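Local coordinates for protein Nadp(h)-dependent ketose reductase (Bemisia argentifolii, PDB 1E3J) that probably catalyses the zinc-dependent interconversion of fructose and sorbitol, with NADP(H) as the coenzyme, as a member of the zinc-containing alcohol dehydrogenase family, at residues T114-P119 and Y129-D134; A188-A193 and S310-V315; V279-A284 and I289-V294; H321-E326 and F332-K337. All blocks are in the same frame, centred on the assembly; numbering follows the deposited sequence.

Overall arrangement
Followed from the N terminus, the chain first closes interaction 1, a loop of nine residues closed by side chains between 114-119 and 129-134 in the GroES-like part of the enzyme. Interaction 2 then spans the longest loop: 116 residues separate its segments, and it joins the end of helix 179-190 to the turn after helix 301-309. Interaction 3 falls within that span and closes a four-residue turn before strand 290-293, the last strand of the parallel Rossmann-type sheet. Interaction 4 follows, between strand 319-324 and helix 328-337. No two contacts cross. Interactions 1 and 4 reach the same mixed sheet, whereas 3 and 4 lie on opposite sides of the chain's centre, about 36 Å apart between centres.

Interaction 1: residues T114-P119 and Y129-D134; sequences TFCATP and YVHAAD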
loop_
_atom_site.group_PDB
_atom_site.type_symbol
_atom_site.label_atom_id
_atom_site.label_comp_id
_atom_site.label_asym_id
_atom_site.label_seq_id
_atom_site.Cartn_x
_atom_site.Cartn_y
_atom_site.Cartn_z
ATOM N N THR A 114 -25.036 -12.417 1.472
ATOM C CA THR A 114 -26.252 -12.892 0.810
ATOM C C THR A 114 -26.235 -12.170 -0.540
ATOM O O THR A 114 -26.367 -10.944 -0.605
ATOM C CB THR A 114 -27.531 -12.487 1.532
ATOM O OG1 THR A 114 -27.654 -11.063 1.470
ATOM C CG2 THR A 114 -27.515 -12.964 2.995
ATOM N N PHE A 115 -26.043 -12.911 -1.616
ATOM C CA PHE A 115 -26.026 -12.263 -2.929
ATOM C C PHE A 115 -27.316 -12.593 -3.745
ATOM O O PHE A 115 -27.645 -13.786 -3.930
ATOM C CB PHE A 115 -24.777 -12.711 -3.688
ATOM C CG PHE A 115 -24.473 -11.864 -4.866
ATOM C CD1 PHE A 115 -25.084 -12.125 -6.108
ATOM C CD2 PHE A 115 -23.606 -10.779 -4.746
ATOM C CE1 PHE A 115 -24.837 -11.311 -7.215
ATOM C CE2 PHE A 115 -23.345 -9.957 -5.824
ATOM C CZ PHE A 115 -23.958 -10.216 -7.078
ATOM N N CYS A 116 -28.045 -11.555 -4.189
ATOM C CA CYS A 116 -29.290 -11.726 -4.987
ATOM C C CYS A 116 -29.170 -12.761 -6.121
ATOM O O CYS A 116 -28.346 -12.588 -7.025
ATOM C CB CYS A 116 -29.708 -10.411 -5.668
ATOM S SG CYS A 116 -30.194 -9.065 -4.556
ATOM N N ALA A 117 -29.994 -13.812 -6.079
ATOM C CA ALA A 117 -30.026 -14.848 -7.138
ATOM C C ALA A 117 -28.894 -15.869 -7.090
ATOM O O ALA A 117 -28.557 -16.487 -8.102
ATOM C CB ALA A 117 -30.070 -14.197 -8.516
ATOM N N THR A 118 -28.288 -16.000 -5.912
ATOM C CA THR A 118 -27.229 -16.977 -5.647
ATOM C C THR A 118 -27.948 -17.820 -4.602
ATOM O O THR A 118 -28.183 -17.364 -3.481
ATOM C CB THR A 118 -25.947 -16.317 -5.037
ATOM O OG1 THR A 118 -25.164 -15.737 -6.088
ATOM C CG2 THR A 118 -25.083 -17.354 -4.299
ATOM N N PRO A 119 -28.350 -19.050 -4.974
ATOM C CA PRO A 119 -29.058 -19.893 -4.002
ATOM C C PRO A 119 -28.314 -19.863 -2.670
ATOM O O PRO A 119 -27.078 -19.940 -2.649
ATOM C CB PRO A 119 -29.060 -21.272 -4.669
ATOM C CG PRO A 119 -27.835 -21.243 -5.546
ATOM C CD PRO A 119 -27.850 -19.843 -6.115
ATOM N N TYR A 129 -39.285 -5.338 -4.627
ATOM C CA TYR A 129 -38.148 -5.942 -3.941
ATOM C C TYR A 129 -37.758 -5.104 -2.742
ATOM O O TYR A 129 -37.828 -3.875 -2.767
ATOM C CB TYR A 129 -36.991 -6.037 -4.944
ATOM C CG TYR A 129 -35.706 -6.601 -4.416
ATOM C CD1 TYR A 129 -35.617 -7.931 -4.000
ATOM C CD2 TYR A 129 -34.568 -5.781 -4.308
ATOM C CE1 TYR A 129 -34.425 -8.435 -3.481
ATOM C CE2 TYR A 129 -33.368 -6.269 -3.793
ATOM C CZ TYR A 129 -33.299 -7.583 -3.380
ATOM O OH TYR A 129 -32.116 -8.038 -2.855
ATOM N N VAL A 130 -37.356 -5.771 -1.685
ATOM C CA VAL A 130 -36.921 -5.101 -0.456
ATOM C C VAL A 130 -35.382 -5.297 -0.362
ATOM O O VAL A 130 -34.892 -6.375 -0.681
ATOM C CB VAL A 130 -37.679 -5.727 0.738
ATOM C CG1 VAL A 130 -36.729 -6.177 1.838
ATOM C CG2 VAL A 130 -38.736 -4.712 1.249
ATOM N N HIS A 131 -34.628 -4.277 0.058
ATOM C CA HIS A 131 -33.155 -4.397 0.125
ATOM C C HIS A 131 -32.587 -3.474 1.204
ATOM O O HIS A 131 -33.167 -2.417 1.481
ATOM C CB HIS A 131 -32.564 -4.002 -1.254
ATOM C CG HIS A 131 -31.177 -4.509 -1.506
ATOM N ND1 HIS A 131 -30.852 -5.848 -1.467
ATOM C CD2 HIS A 131 -30.034 -3.854 -1.834
ATOM C CE1 HIS A 131 -29.576 -6.003 -1.761
ATOM N NE2 HIS A 131 -29.058 -4.809 -1.988
ATOM N N ALA A 132 -31.451 -3.856 1.794
ATOM C CA ALA A 132 -30.801 -3.024 2.837
ATOM C C ALA A 132 -30.566 -1.650 2.252
ATOM O O ALA A 132 -30.026 -1.523 1.154
ATOM C CB ALA A 132 -29.466 -3.640 3.271
ATOM N N ALA A 133 -30.973 -0.624 2.981
ATOM C CA ALA A 133 -30.865 0.752 2.526
ATOM C C ALA A 133 -29.470 1.232 2.238
ATOM O O ALA A 133 -29.266 2.046 1.327
ATOM C CB ALA A 133 -31.498 1.681 3.547
ATOM N N ASP A 134 -28.500 0.761 3.012
ATOM C CA ASP A 134 -27.150 1.228 2.776
ATOM C C ASP A 134 -26.552 0.627 1.491
ATOM O O ASP A 134 -25.434 0.987 1.095
ATOM C CB ASP A 134 -26.258 0.914 3.991
ATOM C CG ASP A 134 -26.181 -0.551 4.285
ATOM O OD1 ASP A 134 -27.236 -1.220 4.275
ATOM O OD2 ASP A 134 -25.071 -1.040 4.541
#
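Cys116 and His131 are the closest backbone pair, yet their CA atoms stand 9.7 Å apart and no hydrogen bond joins the two segments, so side chains alone bridge this gap. Cys116 is the second residue of a type II turn running from Phe115 to Thr118, which Thr118 N closes with a bond to Phe115 O. Its CB points toward the strand, and with SG anti to the carbonyl carbon (chi1 -65°) the sulfur reaches two rings. Tyr129 meets it through the phenol end, where Cys116 SG lies 3.6 Å from Tyr129 CZ; the hydroxyl is modelled too near the sulfur for its exact place to be trusted. Two residues along the strand, His131 brings only the end of its ring near, with CE1 4.2 Å from Cys116 SG. The sulfur is 4.8 Å from the Tyr129 ring centroid and 60° off the ring normal, an oblique sulfur-aromatic approach, and the His131 ring is met in a similarly slanting way. Glu91 O takes the hydrogen bond of His131 NE2, which holds that side of the imidazole. The Cys116 side chain also comes within about 4 Å of that of His66. This buried sulfur-aromatic cluster is consistent with a second-shell place beside the zinc site of Cys41, His66 and Glu67, which corresponds to the catalytic zinc site of zinc-containing alcohol dehydrogenases.

Interaction 2: residues A188-A193 and S310-V315; sequences AKAYGA and SGRCNV
Ala190 turns its methyl group toward Arg312 and Cys313, and the contact consists of one methyl that meets two side-chain atoms, both on the side of the 310-315 segment. The nearest CA pair, Ala190 and Arg312, is 5.9 Å apart, which is near enough for CB to meet CB: Ala190 CB and Arg312 CB are 4.3 Å apart. Cys313 approaches the same methyl with its sulfur, SG standing 3.9 Å from Ala190 CB; the thiol is anti to its own carbonyl carbon (chi1 -67°), a rotation that swings it across to the helix. Arg312 offers aliphatic carbon at its base and takes its charge elsewhere. From CB the chain runs out extended, and a turn at its end (chi4 89°) presents NH1 to Ser310 OG, a weak bond. Both sides of the contact are helix ends, since Gly192 and Gly311 each close a Schellman motif with positive phi. On the helix 179-190 side, Lys189 NZ donates to Ala193 O at 2.9 Å, lying in the carbonyl plane. Met307 of helix 301-309 touches both Ala190 and Cys313, while Leu168 of the third subunit packs on Arg312. With no hydrogen bond across and just 111 Å² buried in all, the two helix ends are held here by van der Waals contact, probably with a modest hydrophobic gain; Lys189 is paired with Asp214 in a salt bridge, and the guanidinium of Arg312 is directed away from the methyl.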
loop_
_atom_site.group_PDB
_atom_site.type_symbol
_atom_site.label_atom_id
_atom_site.label_comp_id
_atom_site.label_asym_id
_atom_site.label_seq_id
_atom_site.Cartn_x
_atom_site.Cartn_y
_atom_site.Cartn_z
ATOM N N ALA A 188 -11.176 1.316 -17.256
ATOM C CA ALA A 188 -9.770 1.577 -17.456
ATOM C C ALA A 188 -9.536 2.936 -18.133
ATOM O O ALA A 188 -8.598 3.683 -17.759
ATOM C CB ALA A 188 -9.147 0.451 -18.249
ATOM N N LYS A 189 -10.384 3.278 -19.100
ATOM C CA LYS A 189 -10.223 4.572 -19.752
ATOM C C LYS A 189 -10.623 5.638 -18.743
ATOM O O LYS A 189 -9.974 6.687 -18.651
ATOM C CB LYS A 189 -11.104 4.696 -21.000
ATOM C CG LYS A 189 -10.660 3.806 -22.150
ATOM C CD LYS A 189 -9.260 4.159 -22.640
ATOM C CE LYS A 189 -9.120 5.668 -23.019
ATOM N NZ LYS A 189 -7.647 6.023 -23.201
ATOM N N ALA A 190 -11.691 5.392 -17.987
ATOM C CA ALA A 190 -12.062 6.388 -17.009
ATOM C C ALA A 190 -10.914 6.578 -15.990
ATOM O O ALA A 190 -10.761 7.660 -15.435
ATOM C CB ALA A 190 -13.357 5.985 -16.291
ATOM N N TYR A 191 -10.081 5.556 -15.763
ATOM C CA TYR A 191 -9.001 5.749 -14.808
ATOM C C TYR A 191 -7.771 6.372 -15.419
ATOM O O TYR A 191 -6.748 6.488 -14.745
ATOM C CB TYR A 191 -8.594 4.437 -14.128
ATOM C CG TYR A 191 -9.367 4.216 -12.884
ATOM C CD1 TYR A 191 -9.079 4.977 -11.732
ATOM C CD2 TYR A 191 -10.419 3.307 -12.836
ATOM C CE1 TYR A 191 -9.824 4.845 -10.565
ATOM C CE2 TYR A 191 -11.171 3.158 -11.661
ATOM C CZ TYR A 191 -10.861 3.944 -10.527
ATOM O OH TYR A 191 -11.575 3.861 -9.354
ATOM N N GLY A 192 -7.840 6.733 -16.699
ATOM C CA GLY A 192 -6.704 7.382 -17.302
ATOM C C GLY A 192 -5.747 6.461 -18.022
ATOM O O GLY A 192 -4.688 6.899 -18.472
ATOM N N ALA A 193 -6.099 5.193 -18.159
ATOM C CA ALA A 193 -5.178 4.273 -18.829
ATOM C C ALA A 193 -5.221 4.339 -20.342
ATOM O O ALA A 193 -6.165 4.872 -20.949
ATOM C CB ALA A 193 -5.491 2.837 -18.427
ATOM N N SER A 310 -20.727 11.816 -14.296
ATOM C CA SER A 310 -19.867 12.871 -14.817
ATOM C C SER A 310 -19.698 12.762 -16.338
ATOM O O SER A 310 -19.052 13.599 -16.958
ATOM C CB SER A 310 -18.497 12.792 -14.144
ATOM O OG SER A 310 -17.866 11.553 -14.444
ATOM N N GLY A 311 -20.259 11.721 -16.943
ATOM C CA GLY A 311 -20.133 11.572 -18.392
ATOM C C GLY A 311 -18.891 10.839 -18.870
ATOM O O GLY A 311 -18.613 10.830 -20.062
ATOM N N ARG A 312 -18.144 10.195 -17.975
ATOM C CA ARG A 312 -16.926 9.477 -18.415
ATOM C C ARG A 312 -17.186 8.105 -19.012
ATOM O O ARG A 312 -16.341 7.562 -19.710
ATOM C CB ARG A 312 -15.959 9.270 -17.261
ATOM C CG ARG A 312 -15.329 10.539 -16.745
ATOM C CD ARG A 312 -14.346 10.174 -15.655
ATOM N NE ARG A 312 -13.550 11.316 -15.241
ATOM C CZ ARG A 312 -13.912 12.157 -14.280
ATOM N NH1 ARG A 312 -15.057 11.977 -13.633
ATOM N NH2 ARG A 312 -13.110 13.159 -13.959
ATOM N N CYS A 313 -18.349 7.544 -18.720
ATOM C CA CYS A 313 -18.682 6.224 -19.199
ATOM C C CYS A 313 -20.093 6.174 -19.707
ATOM O O CYS A 313 -21.044 6.459 -18.971
ATOM C CB CYS A 313 -18.550 5.192 -18.071
ATOM S SG CYS A 313 -16.887 4.998 -17.556
ATOM N N ASN A 314 -20.214 5.815 -20.969
ATOM C CA ASN A 314 -21.494 5.643 -21.601
ATOM C C ASN A 314 -21.713 4.148 -21.421
ATOM O O ASN A 314 -21.062 3.344 -22.090
ATOM C CB ASN A 314 -21.379 5.946 -23.094
ATOM C CG ASN A 314 -22.649 5.563 -23.870
ATOM O OD1 ASN A 314 -23.420 4.685 -23.438
ATOM N ND2 ASN A 314 -22.849 6.202 -25.037
ATOM N N VAL A 315 -22.583 3.744 -20.508
ATOM C CA VAL A 315 -22.811 2.316 -20.363
ATOM C C VAL A 315 -24.093 1.928 -21.087
ATOM O O VAL A 315 -24.306 0.763 -21.372
ATOM C CB VAL A 315 -22.928 1.876 -18.870
ATOM C CG1 VAL A 315 -21.579 2.039 -18.168
ATOM C CG2 VAL A 315 -23.997 2.675 -18.168
#

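Interaction 3: residues V279-A284 and I289-V294; sequences VPLVNA and IDIKSV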
loop_
_atom_site.group_PDB
_atom_site.type_symbol
_atom_site.label_atom_id
_atom_site.label_comp_id
_atom_site.label_asym_id
_atom_site.label_seq_id
_atom_site.Cartn_x
_atom_site.Cartn_y
_atom_site.Cartn_z
ATOM N N VAL A 279 -1.525 -23.684 -17.577
ATOM C CA VAL A 279 -0.891 -22.396 -17.835
ATOM C C VAL A 279 0.558 -22.377 -17.465
ATOM O O VAL A 279 1.015 -23.189 -16.672
ATOM C CB VAL A 279 -1.612 -21.268 -17.066
ATOM C CG1 VAL A 279 -3.057 -21.140 -17.560
ATOM C CG2 VAL A 279 -1.571 -21.566 -15.578
ATOM N N PRO A 280 1.307 -21.425 -18.028
ATOM C CA PRO A 280 2.735 -21.300 -17.760
ATOM C C PRO A 280 3.089 -20.451 -16.550
ATOM O O PRO A 280 3.801 -19.447 -16.701
ATOM C CB PRO A 280 3.251 -20.679 -19.046
ATOM C CG PRO A 280 2.169 -19.683 -19.326
ATOM C CD PRO A 280 0.913 -20.525 -19.127
ATOM N N LEU A 281 2.621 -20.841 -15.362
ATOM C CA LEU A 281 2.937 -20.088 -14.156
ATOM C C LEU A 281 4.432 -19.853 -14.007
ATOM O O LEU A 281 4.837 -18.806 -13.493
ATOM C CB LEU A 281 2.424 -20.791 -12.898
ATOM C CG LEU A 281 0.922 -20.926 -12.673
ATOM C CD1 LEU A 281 0.711 -21.286 -11.191
ATOM C CD2 LEU A 281 0.190 -19.635 -13.036
ATOM N N VAL A 282 5.258 -20.807 -14.442
ATOM C CA VAL A 282 6.714 -20.632 -14.335
ATOM C C VAL A 282 7.163 -19.297 -14.987
ATOM O O VAL A 282 7.996 -18.580 -14.417
ATOM C CB VAL A 282 7.494 -21.854 -14.981
ATOM C CG1 VAL A 282 7.272 -21.926 -16.528
ATOM C CG2 VAL A 282 8.967 -21.760 -14.645
ATOM N N ASN A 283 6.594 -18.971 -16.157
ATOM C CA ASN A 283 6.897 -17.750 -16.915
ATOM C C ASN A 283 6.528 -16.509 -16.120
ATOM O O ASN A 283 7.151 -15.455 -16.268
ATOM C CB ASN A 283 6.092 -17.700 -18.222
ATOM C CG ASN A 283 6.667 -18.591 -19.320
ATOM O OD1 ASN A 283 7.255 -19.646 -19.052
ATOM N ND2 ASN A 283 6.482 -18.175 -20.564
ATOM N N ALA A 284 5.485 -16.631 -15.307
ATOM C CA ALA A 284 5.017 -15.510 -14.500
ATOM C C ALA A 284 6.021 -15.224 -13.397
ATOM O O ALA A 284 6.401 -14.077 -13.157
ATOM C CB ALA A 284 3.643 -15.830 -13.882
ATOM N N ILE A 289 5.224 -11.561 -12.373
ATOM C CA ILE A 289 3.904 -11.118 -12.820
ATOM C C ILE A 289 3.003 -11.610 -11.677
ATOM O O ILE A 289 3.122 -12.764 -11.254
ATOM C CB ILE A 289 3.403 -11.889 -14.065
ATOM C CG1 ILE A 289 4.375 -11.731 -15.248
ATOM C CG2 ILE A 289 1.977 -11.441 -14.424
ATOM C CD1 ILE A 289 4.420 -10.369 -15.862
ATOM N N ASP A 290 2.135 -10.759 -11.163
ATOM C CA ASP A 290 1.217 -11.189 -10.152
ATOM C C ASP A 290 -0.093 -11.561 -10.853
ATOM O O ASP A 290 -0.454 -10.963 -11.867
ATOM C CB ASP A 290 0.942 -10.073 -9.149
ATOM C CG ASP A 290 2.171 -9.735 -8.272
ATOM O OD1 ASP A 290 3.112 -10.563 -8.143
ATOM O OD2 ASP A 290 2.189 -8.623 -7.701
ATOM N N ILE A 291 -0.787 -12.569 -10.335
ATOM C CA ILE A 291 -2.061 -12.968 -10.890
ATOM C C ILE A 291 -3.106 -12.710 -9.797
ATOM O O ILE A 291 -3.096 -13.371 -8.750
ATOM C CB ILE A 291 -2.058 -14.440 -11.276
ATOM C CG1 ILE A 291 -0.969 -14.690 -12.338
ATOM C CG2 ILE A 291 -3.449 -14.842 -11.777
ATOM C CD1 ILE A 291 -0.489 -16.128 -12.409
ATOM N N LYS A 292 -3.991 -11.744 -10.032
ATOM C CA LYS A 292 -5.006 -11.384 -9.030
ATOM C C LYS A 292 -6.411 -11.630 -9.506
ATOM O O LYS A 292 -6.755 -11.359 -10.656
ATOM C CB LYS A 292 -4.883 -9.908 -8.628
ATOM C CG LYS A 292 -3.543 -9.542 -8.044
ATOM C CD LYS A 292 -3.566 -8.124 -7.496
ATOM C CE LYS A 292 -2.216 -7.753 -6.899
ATOM N NZ LYS A 292 -2.197 -6.352 -6.404
ATOM N N SER A 293 -7.227 -12.149 -8.602
ATOM C CA SER A 293 -8.613 -12.446 -8.894
ATOM C C SER A 293 -9.449 -11.246 -8.518
ATOM O O SER A 293 -9.091 -10.450 -7.648
ATOM C CB SER A 293 -9.081 -13.617 -8.052
ATOM O OG SER A 293 -8.067 -14.584 -7.925
ATOM N N VAL A 294 -10.587 -11.132 -9.165
ATOM C CA VAL A 294 -11.493 -10.034 -8.917
ATOM C C VAL A 294 -12.789 -10.734 -8.602
ATOM O O VAL A 294 -13.248 -11.544 -9.389
ATOM C CB VAL A 294 -11.718 -9.231 -10.174
ATOM C CG1 VAL A 294 -12.660 -8.087 -9.892
ATOM C CG2 VAL A 294 -10.407 -8.761 -10.715
#
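The return from helix to strand at the edge of a Rossmann-type parallel sheet is made here, where Ala284 and Leu281 of helix 281-285 meet Ile289, just before strand 290-293, and Ile291 within it. Its polar element is a single backbone bond: Ile289 N donates to Ala284 O over 2.9 Å and nearly straight, at 174° at the hydrogen. The donor sits 35° above the carbonyl plane of Ala284, away from the direction of either lone pair. Four residues separate the two segments. Beside this bond the two side chains stand close, Ala284 CB and Ile289 CB being 4.0 Å apart. Ile289 CG1 folds over the same carbonyl, 3.7 Å from Ala284 O, so that the bonded oxygen is flanked by hydrocarbon. Two residues on, past Asp290, whose CB points away, Ile291 again points toward the helix. Its extended outer torsion (chi2 157°) carries CD1 forward to Leu281, where it lies 3.6 Å from Leu281 CD2, the two side chains crossing at about a right angle. The same Ile291 CD1 is 4.4 Å from Ala284 CB, which joins the two halves of this buried apolar patch. Behind it, strand 290-293 bonds through Asp290 and Lys292 to strand 266-269, while Pro280 and Asn283 pack on helix 251-260. Asp290 forms a salt bridge with Arg163 of the fourth subunit, and Val279, at the end of strand 277-279, pairs antiparallel with a strand of that subunit.

Interaction 4: residues H321-E326 and F332-K337; sequences HSFKLE and FEAARK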
loop_
_atom_site.group_PDB
_atom_site.type_symbol
_atom_site.label_atom_id
_atom_site.label_comp_id
_atom_site.label_asym_id
_atom_site.label_seq_id
_atom_site.Cartn_x
_atom_site.Cartn_y
_atom_site.Cartn_z
ATOM N N HIS A 321 -30.317 -5.637 -26.361
ATOM C CA HIS A 321 -31.689 -6.123 -26.359
ATOM C C HIS A 321 -32.445 -5.668 -25.125
ATOM O O HIS A 321 -31.881 -5.638 -24.022
ATOM C CB HIS A 321 -31.702 -7.653 -26.370
ATOM C CG HIS A 321 -31.063 -8.266 -27.578
ATOM N ND1 HIS A 321 -29.716 -8.163 -27.840
ATOM C CD2 HIS A 321 -31.592 -9.005 -28.581
ATOM C CE1 HIS A 321 -29.439 -8.818 -28.955
ATOM N NE2 HIS A 321 -30.558 -9.339 -29.424
ATOM N N SER A 322 -33.723 -5.347 -25.297
ATOM C CA SER A 322 -34.568 -4.919 -24.190
ATOM C C SER A 322 -35.840 -5.773 -24.258
ATOM O O SER A 322 -36.382 -5.991 -25.345
ATOM C CB SER A 322 -34.938 -3.437 -24.331
ATOM O OG SER A 322 -33.800 -2.643 -24.642
ATOM N N PHE A 323 -36.301 -6.262 -23.108
ATOM C CA PHE A 323 -37.505 -7.080 -23.008
ATOM C C PHE A 323 -38.259 -6.617 -21.767
ATOM O O PHE A 323 -37.661 -6.037 -20.845
ATOM C CB PHE A 323 -37.178 -8.575 -22.801
ATOM C CG PHE A 323 -36.464 -9.236 -23.962
ATOM C CD1 PHE A 323 -37.197 -9.844 -25.003
ATOM C CD2 PHE A 323 -35.077 -9.284 -24.009
ATOM C CE1 PHE A 323 -36.550 -10.480 -26.063
ATOM C CE2 PHE A 323 -34.417 -9.919 -25.066
ATOM C CZ PHE A 323 -35.153 -10.523 -26.098
ATOM N N LYS A 324 -39.561 -6.880 -21.743
ATOM C CA LYS A 324 -40.392 -6.564 -20.593
ATOM C C LYS A 324 -40.307 -7.802 -19.677
ATOM O O LYS A 324 -39.830 -8.865 -20.102
ATOM C CB LYS A 324 -41.838 -6.320 -21.040
ATOM C CG LYS A 324 -42.000 -5.060 -21.901
ATOM N N LEU A 325 -40.749 -7.665 -18.436
ATOM C CA LEU A 325 -40.702 -8.769 -17.502
ATOM C C LEU A 325 -41.479 -9.982 -18.047
ATOM O O LEU A 325 -41.054 -11.142 -17.903
ATOM C CB LEU A 325 -41.253 -8.297 -16.151
ATOM C CG LEU A 325 -41.303 -9.317 -15.016
ATOM C CD1 LEU A 325 -39.912 -9.892 -14.726
ATOM C CD2 LEU A 325 -41.873 -8.648 -13.775
ATOM N N GLU A 326 -42.607 -9.729 -18.707
ATOM C CA GLU A 326 -43.380 -10.847 -19.257
ATOM C C GLU A 326 -42.555 -11.697 -20.252
ATOM O O GLU A 326 -42.807 -12.887 -20.412
ATOM C CB GLU A 326 -44.662 -10.324 -19.937
ATOM C CG GLU A 326 -45.643 -9.575 -19.000
ATOM C CD GLU A 326 -45.233 -8.113 -18.707
ATOM O OE1 GLU A 326 -44.142 -7.662 -19.145
ATOM O OE2 GLU A 326 -46.010 -7.408 -18.024
ATOM N N PHE A 332 -33.738 -14.478 -21.492
ATOM C CA PHE A 332 -32.700 -15.464 -21.207
ATOM C C PHE A 332 -32.262 -16.205 -22.464
ATOM O O PHE A 332 -31.080 -16.524 -22.630
ATOM C CB PHE A 332 -33.162 -16.474 -20.140
ATOM C CG PHE A 332 -33.002 -15.975 -18.738
ATOM C CD1 PHE A 332 -33.696 -14.847 -18.302
ATOM C CD2 PHE A 332 -32.127 -16.605 -17.860
ATOM C CE1 PHE A 332 -33.518 -14.345 -17.003
ATOM C CE2 PHE A 332 -31.936 -16.119 -16.559
ATOM C CZ PHE A 332 -32.632 -14.986 -16.130
ATOM N N GLU A 333 -33.194 -16.488 -23.366
ATOM C CA GLU A 333 -32.784 -17.194 -24.581
ATOM C C GLU A 333 -31.814 -16.316 -25.369
ATOM O O GLU A 333 -30.752 -16.780 -25.808
ATOM C CB GLU A 333 -33.995 -17.558 -25.437
ATOM C CG GLU A 333 -34.154 -19.054 -25.643
ATOM C CD GLU A 333 -32.944 -19.691 -26.331
ATOM O OE1 GLU A 333 -32.360 -19.064 -27.253
ATOM O OE2 GLU A 333 -32.591 -20.838 -25.960
ATOM N N ALA A 334 -32.160 -15.043 -25.529
ATOM C CA ALA A 334 -31.272 -14.128 -26.240
ATOM C C ALA A 334 -29.904 -14.122 -25.535
ATOM O O ALA A 334 -28.864 -14.088 -26.199
ATOM C CB ALA A 334 -31.866 -12.729 -26.274
ATOM N N ALA A 335 -29.898 -14.181 -24.199
ATOM C CA ALA A 335 -28.636 -14.186 -23.465
ATOM C C ALA A 335 -27.924 -15.524 -23.617
ATOM O O ALA A 335 -26.713 -15.578 -23.749
ATOM C CB ALA A 335 -28.874 -13.889 -21.987
ATOM N N ARG A 336 -28.678 -16.613 -23.608
ATOM C CA ARG A 336 -28.061 -17.928 -23.739
ATOM C C ARG A 336 -27.362 -18.104 -25.090
ATOM O O ARG A 336 -26.251 -18.639 -25.132
ATOM C CB ARG A 336 -29.101 -19.035 -23.538
ATOM C CG ARG A 336 -28.508 -20.435 -23.393
ATOM C CD ARG A 336 -29.606 -21.500 -23.488
ATOM N NE ARG A 336 -30.245 -21.485 -24.807
ATOM C CZ ARG A 336 -29.634 -21.817 -25.948
ATOM N NH1 ARG A 336 -28.360 -22.207 -25.944
ATOM N NH2 ARG A 336 -30.284 -21.729 -27.101
ATOM N N LYS A 337 -27.996 -17.641 -26.180
ATOM C CA LYS A 337 -27.428 -17.768 -27.536
ATOM C C LYS A 337 -26.110 -17.019 -27.759
ATOM O O LYS A 337 -25.250 -17.506 -28.486
ATOM C CB LYS A 337 -28.446 -17.331 -28.601
#
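His321 is the first residue of its segment to touch the helix, in a beta-alpha-beta unit made of strand 319-324, helix 328-337 and strand 344-348. Its ring reaches Ala334 through CD2, which is 4.4 Å from Ala334 CB, the imidazole lying obliquely to that methyl. Backbone bonds from His321 and Phe323 to Met346 hold this strand beside strand 344-348, and the alternation of the strand puts His321 and Phe323 on the helix side. Phe323 accordingly comes next. Its CG is anti to the carbonyl carbon (chi1 -65°), which tilts the ring toward the helix so that CZ and CE2 both lie 4.0 Å from Ala334 CB. Ala334 is thus the one helix residue that carries the contact, a single methyl met obliquely by two rings, and Phe323 extends the packing to Asp330 and Ala331 one turn earlier. Past the strand, Glu326 turns to other company in a salt bridge with Arg127. The helix carries its own pair beside this contact: Arg336 grips Glu333 side-on, NE and NH2 each 2.7 Å from Glu333 OE2, an oxygen only 1° out of the guanidinium plane.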